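Local coordinates for protein D-ribulose-5-phosphate 3-epimerase, putative (Plasmodium falciparum, PDB 1TQX) that probably catalyses the divalent-metal-dependent interconversion of D-ribulose 5-phosphate and D-xylulose 5-phosphate as a ribulose-phosphate 3-epimerase, at residues Cys117-Lys122 / Gln128-Ile133; Gly162-Leu167 / Leu174-Asp179. All blocks are in the same frame, centred on the assembly; numbering follows the deposited sequence.

Contact 1 of 2, residues Cys117-Lys122 / Gln128-Ile133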
loop_
_atom_site.group_PDB
_atom_site.type_symbol
_atom_site.label_atom_id
_atom_site.label_comp_id
_atom_site.label_asym_id
_atom_site.label_seq_id
_atom_site.Cartn_x
_atom_site.Cartn_y
_atom_site.Cartn_z
ATOM N N CYS A 117 -5.129 -2.344 -9.562
ATOM C CA CYS A 117 -3.865 -1.687 -9.871
ATOM C C CYS A 117 -3.669 -0.438 -9.025
ATOM O O CYS A 117 -4.544 0.427 -8.945
ATOM C CB CYS A 117 -3.780 -1.301 -11.353
ATOM S SG CYS A 117 -2.277 -0.344 -11.772
ATOM N N GLY A 118 -2.516 -0.367 -8.376
ATOM C CA GLY A 118 -2.208 0.790 -7.569
ATOM C C GLY A 118 -0.972 1.466 -8.129
ATOM O O GLY A 118 -0.167 0.834 -8.815
ATOM N N ILE A 119 -0.832 2.758 -7.869
ATOM C CA ILE A 119 0.350 3.478 -8.318
ATOM C C ILE A 119 0.807 4.309 -7.125
ATOM O O ILE A 119 -0.011 4.919 -6.432
ATOM C CB ILE A 119 0.063 4.383 -9.550
ATOM C CG1 ILE A 119 1.388 4.886 -10.132
ATOM C CG2 ILE A 119 -0.824 5.568 -9.162
ATOM C CD1 ILE A 119 1.251 5.586 -11.481
ATOM N N SER A 120 2.110 4.309 -6.871
ATOM C CA SER A 120 2.647 5.043 -5.741
ATOM C C SER A 120 3.594 6.172 -6.138
ATOM O O SER A 120 4.241 6.120 -7.188
ATOM C CB SER A 120 3.373 4.074 -4.798
ATOM O OG SER A 120 3.848 4.736 -3.635
ATOM N N ILE A 121 3.645 7.196 -5.289
ATOM C CA ILE A 121 4.524 8.343 -5.483
ATOM C C ILE A 121 5.301 8.600 -4.193
ATOM O O ILE A 121 4.742 8.535 -3.096
ATOM C CB ILE A 121 3.747 9.641 -5.849
ATOM C CG1 ILE A 121 2.552 9.824 -4.910
ATOM C CG2 ILE A 121 3.335 9.612 -7.314
ATOM C CD1 ILE A 121 1.788 11.120 -5.132
ATOM N N LYS A 122 6.592 8.886 -4.335
ATOM C CA LYS A 122 7.448 9.161 -3.192
ATOM C C LYS A 122 7.236 10.603 -2.707
ATOM O O LYS A 122 6.658 11.428 -3.415
ATOM C CB LYS A 122 8.911 8.906 -3.572
ATOM C CG LYS A 122 9.165 7.455 -3.983
ATOM C CD LYS A 122 10.645 7.086 -4.030
ATOM C CE LYS A 122 11.372 7.745 -5.187
ATOM N NZ LYS A 122 12.824 7.375 -5.219
ATOM N N GLN A 128 0.131 16.070 -8.825
ATOM C CA GLN A 128 -0.560 16.490 -10.037
ATOM C C GLN A 128 -0.069 15.786 -11.292
ATOM O O GLN A 128 -0.781 15.729 -12.294
ATOM C CB GLN A 128 -0.464 18.008 -10.203
ATOM C CG GLN A 128 -1.093 18.767 -9.043
ATOM C CD GLN A 128 -1.308 20.235 -9.350
ATOM O OE1 GLN A 128 -2.087 20.591 -10.236
ATOM N NE2 GLN A 128 -0.614 21.099 -8.619
ATOM N N LYS A 129 1.139 15.237 -11.240
ATOM C CA LYS A 129 1.680 14.530 -12.393
ATOM C C LYS A 129 0.907 13.241 -12.660
ATOM O O LYS A 129 1.024 12.660 -13.737
ATOM C CB LYS A 129 3.157 14.196 -12.179
ATOM C CG LYS A 129 4.103 15.388 -12.237
ATOM C CD LYS A 129 5.511 14.953 -11.852
ATOM C CE LYS A 129 6.482 16.121 -11.772
ATOM N NZ LYS A 129 7.243 16.312 -13.028
ATOM N N LEU A 130 0.122 12.794 -11.681
ATOM C CA LEU A 130 -0.656 11.560 -11.828
ATOM C C LEU A 130 -2.003 11.745 -12.529
ATOM O O LEU A 130 -2.605 10.771 -12.986
ATOM C CB LEU A 130 -0.925 10.926 -10.457
ATOM C CG LEU A 130 0.242 10.418 -9.606
ATOM C CD1 LEU A 130 -0.316 9.838 -8.319
ATOM C CD2 LEU A 130 1.034 9.357 -10.363
ATOM N N VAL A 131 -2.478 12.984 -12.604
ATOM C CA VAL A 131 -3.772 13.262 -13.218
ATOM C C VAL A 131 -4.058 12.547 -14.546
ATOM O O VAL A 131 -5.099 11.909 -14.696
ATOM C CB VAL A 131 -3.980 14.784 -13.389
ATOM C CG1 VAL A 131 -5.299 15.060 -14.100
ATOM C CG2 VAL A 131 -3.989 15.450 -12.018
ATOM N N PRO A 132 -3.143 12.637 -15.524
ATOM C CA PRO A 132 -3.398 11.961 -16.801
ATOM C C PRO A 132 -3.696 10.467 -16.636
ATOM O O PRO A 132 -4.577 9.917 -17.300
ATOM C CB PRO A 132 -2.111 12.211 -17.583
ATOM C CG PRO A 132 -1.662 13.545 -17.063
ATOM C CD PRO A 132 -1.882 13.395 -15.575
ATOM N N ILE A 133 -2.962 9.813 -15.742
ATOM C CA ILE A 133 -3.159 8.388 -15.508
ATOM C C ILE A 133 -4.451 8.122 -14.751
ATOM O O ILE A 133 -5.232 7.243 -15.120
ATOM C CB ILE A 133 -2.003 7.792 -14.690
ATOM C CG1 ILE A 133 -0.669 8.104 -15.367
ATOM C CG2 ILE A 133 -2.191 6.286 -14.561
ATOM C CD1 ILE A 133 0.542 7.811 -14.500
#
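Leu130 sets its forked end between Ile119 and Ile121, two residues that project from the same face of strand 116-121 because alternate side chains of a strand share a side. Its methyls divide the work. Leu130 CD1 lies 3.8 Å from Ile121 CG2, and Leu130 CD2, which also touches that methyl, reaches on to Ile119 CD1 at 3.9 Å. Leu130 and Ile119 run past each other in opposite directions, whereas Ile121 meets the leucine at a slant. Ile119 is fully extended, with CG1 trans to the backbone N (chi1 -169°), and this carries Ile119 CD1 far enough to meet Ile133 CD1 at 3.8 Å as well. Beta-branched isoleucines suit the extended backbone of a strand; Leu130, in the 3-10 segment 128-130, offers two methyls on one carbon, a fork that can touch both. On the strand's other face Ser120 OG hydrogen-bonds with Leu143 O. Ile133 also touches Thr100 and Cys103 of helix 100-111. This is the outer layer of a beta/alpha barrel, within the unit running from strand 116-121 to strand 141-145. No hydrogen bond crosses between the segments; buried apolar side chains join them, so their fit rests on shape and the exclusion of water.

Contact 2 of 2, residues Gly162-Leu167 / Leu174-Asp179. With ZN (zinc ion), chain D.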
loop_
_atom_site.group_PDB
_atom_site.type_symbol
_atom_site.label_atom_id
_atom_site.label_comp_id
_atom_site.label_asym_id
_atom_site.label_seq_id
_atom_site.Cartn_x
_atom_site.Cartn_y
_atom_site.Cartn_z
ATOM N N GLY A 162 -1.271 17.342 1.949
ATOM C CA GLY A 162 -1.789 18.146 0.859
ATOM C C GLY A 162 -2.090 17.264 -0.339
ATOM O O GLY A 162 -3.069 17.485 -1.054
ATOM N N LYS A 163 -1.249 16.254 -0.559
ATOM C CA LYS A 163 -1.442 15.336 -1.679
ATOM C C LYS A 163 -2.733 14.555 -1.487
ATOM O O LYS A 163 -3.497 14.357 -2.434
ATOM C CB LYS A 163 -0.267 14.356 -1.791
ATOM C CG LYS A 163 1.081 15.012 -2.027
ATOM C CD LYS A 163 2.148 13.965 -2.275
ATOM C CE LYS A 163 3.517 14.594 -2.483
ATOM N NZ LYS A 163 4.550 13.539 -2.733
ATOM N N VAL A 164 -2.963 14.108 -0.255
ATOM C CA VAL A 164 -4.162 13.347 0.078
ATOM C C VAL A 164 -5.426 14.171 -0.177
ATOM O O VAL A 164 -6.366 13.682 -0.803
ATOM C CB VAL A 164 -4.133 12.883 1.558
ATOM C CG1 VAL A 164 -5.400 12.093 1.890
ATOM C CG2 VAL A 164 -2.894 12.017 1.810
ATOM N N SER A 165 -5.452 15.414 0.301
ATOM C CA SER A 165 -6.622 16.271 0.092
ATOM C C SER A 165 -6.869 16.521 -1.394
ATOM O O SER A 165 -8.013 16.497 -1.849
ATOM C CB SER A 165 -6.454 17.609 0.818
ATOM O OG SER A 165 -6.516 17.432 2.220
ATOM N N PHE A 166 -5.798 16.757 -2.146
ATOM C CA PHE A 166 -5.911 16.986 -3.586
ATOM C C PHE A 166 -6.626 15.821 -4.271
ATOM O O PHE A 166 -7.568 16.020 -5.035
ATOM C CB PHE A 166 -4.521 17.142 -4.212
ATOM C CG PHE A 166 -4.539 17.202 -5.715
ATOM C CD1 PHE A 166 -4.821 18.396 -6.376
ATOM C CD2 PHE A 166 -4.297 16.058 -6.474
ATOM C CE1 PHE A 166 -4.864 18.451 -7.773
ATOM C CE2 PHE A 166 -4.339 16.104 -7.871
ATOM C CZ PHE A 166 -4.622 17.300 -8.519
ATOM N N LEU A 167 -6.165 14.603 -3.994
ATOM C CA LEU A 167 -6.739 13.403 -4.594
ATOM C C LEU A 167 -8.195 13.152 -4.211
ATOM O O LEU A 167 -9.021 12.864 -5.075
ATOM C CB LEU A 167 -5.889 12.177 -4.231
ATOM C CG LEU A 167 -4.472 12.130 -4.813
ATOM C CD1 LEU A 167 -3.652 11.069 -4.102
ATOM C CD2 LEU A 167 -4.542 11.841 -6.304
ATOM N N LEU A 174 -11.821 7.217 -5.611
ATOM C CA LEU A 174 -10.473 6.666 -5.636
ATOM C C LEU A 174 -10.008 6.236 -4.247
ATOM O O LEU A 174 -10.188 6.962 -3.267
ATOM C CB LEU A 174 -9.506 7.707 -6.197
ATOM C CG LEU A 174 -8.013 7.378 -6.189
ATOM C CD1 LEU A 174 -7.714 6.239 -7.166
ATOM C CD2 LEU A 174 -7.235 8.625 -6.576
ATOM N N ASN A 175 -9.428 5.043 -4.163
ATOM C CA ASN A 175 -8.896 4.551 -2.894
ATOM C C ASN A 175 -7.582 5.298 -2.672
ATOM O O ASN A 175 -6.720 5.329 -3.554
ATOM C CB ASN A 175 -8.617 3.039 -2.960
ATOM C CG ASN A 175 -9.887 2.200 -2.904
ATOM O OD1 ASN A 175 -10.575 2.160 -1.881
ATOM N ND2 ASN A 175 -10.201 1.522 -4.006
ATOM N N ILE A 176 -7.443 5.923 -1.507
ATOM C CA ILE A 176 -6.225 6.657 -1.184
ATOM C C ILE A 176 -5.573 5.962 0.001
ATOM O O ILE A 176 -6.149 5.858 1.084
ATOM C CB ILE A 176 -6.522 8.133 -0.857
ATOM C CG1 ILE A 176 -7.145 8.816 -2.083
ATOM C CG2 ILE A 176 -5.228 8.850 -0.475
ATOM C CD1 ILE A 176 -7.676 10.220 -1.823
ATOM N N GLN A 177 -4.363 5.475 -0.234
ATOM C CA GLN A 177 -3.607 4.727 0.757
ATOM C C GLN A 177 -2.408 5.537 1.260
ATOM O O GLN A 177 -1.748 6.229 0.485
ATOM C CB GLN A 177 -3.152 3.411 0.100
ATOM C CG GLN A 177 -2.453 2.417 0.999
ATOM C CD GLN A 177 -2.161 1.115 0.273
ATOM O OE1 GLN A 177 -1.660 1.125 -0.853
ATOM N NE2 GLN A 177 -2.465 -0.012 0.912
ATOM N N VAL A 178 -2.148 5.474 2.563
ATOM C CA VAL A 178 -1.016 6.190 3.148
ATOM C C VAL A 178 -0.102 5.136 3.734
ATOM O O VAL A 178 -0.566 4.135 4.276
ATOM C CB VAL A 178 -1.459 7.211 4.228
ATOM C CG1 VAL A 178 -2.131 8.395 3.545
ATOM C CG2 VAL A 178 -2.407 6.563 5.224
ATOM N N ASP A 179 1.200 5.372 3.644
ATOM C CA ASP A 179 2.165 4.372 4.075
ATOM C C ASP A 179 3.448 5.016 4.592
ATOM O O ASP A 179 4.137 5.717 3.851
ATOM C CB ASP A 179 2.419 3.486 2.848
ATOM C CG ASP A 179 3.419 2.374 3.083
ATOM O OD1 ASP A 179 3.623 1.616 2.106
ATOM O OD2 ASP A 179 3.989 2.243 4.189
HETATM ZN ZN ZN D . 4.318 -0.348 1.213
#
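Helix 162-167 runs almost exactly antiparallel to strand 175-179, at 172° between their directions and 9.6 Å between their axes, as expected where a barrel helix returns the chain to the start of the next strand. Ile176 occupies the middle of the interface and uses both branches. Ile176 CD1 presses on Leu167 CB at 3.6 Å and also approaches the helix backbone, lying 3.8 Å from Val164 O, while Ile176 CG2 packs against Val164 CG1 at 4.0 Å. With CG1 of Ile176 trans to the carbonyl carbon (chi1 -62°), the long arm extends to the helix and the short branch is left to meet the valine. Val164 straddles two strand residues: its second methyl, CG2, meets Val178 CG1 at 4.1 Å, the two side chains standing nearly perpendicular. Just before the strand begins, Leu167 CD2 touches Leu174 CD2 at 4.2 Å. Beta-branched Ile176 and Val178 suit the extended strand, and the leucines close the end where it begins.

The strand's other face is polar. Gln177 NE2 bonds to Asp68 OD2, and Asp179, at the C-terminal end, binds zinc through OD1 at 2.3 Å, its OD2 remaining 4.0 Å from the metal. His36, Asp38 and His70 complete the site, and Asp179 is also the predicted proton donor. Alternation along one strand thus separates two chemistries: apolar methyls seat it against the outer helix, while its inward side supplies a carboxylate oxygen to the zinc site.

Overall arrangement
After four earlier strands, the chain enters strand 116-121, turns through a five-residue link and folds back at 128-133, closing the short loop of contact 1. It then crosses through strand 141-145 to helix 161-170 and returns in strand 175-179, where contact 2 closes a second short loop. The two follow in series without nesting or crossing, and belong to successive beta-alpha-beta units of one TIM barrel, with strand 141-145 between their strands in the parallel sheet. Their centres lie about 10 Å apart and they meet directly: Phe166 packs on Gln128 and Val131, and the Lys163 chain lies on Ile121, so helix 161-170 touches both the 128-133 segment and strand 116-121.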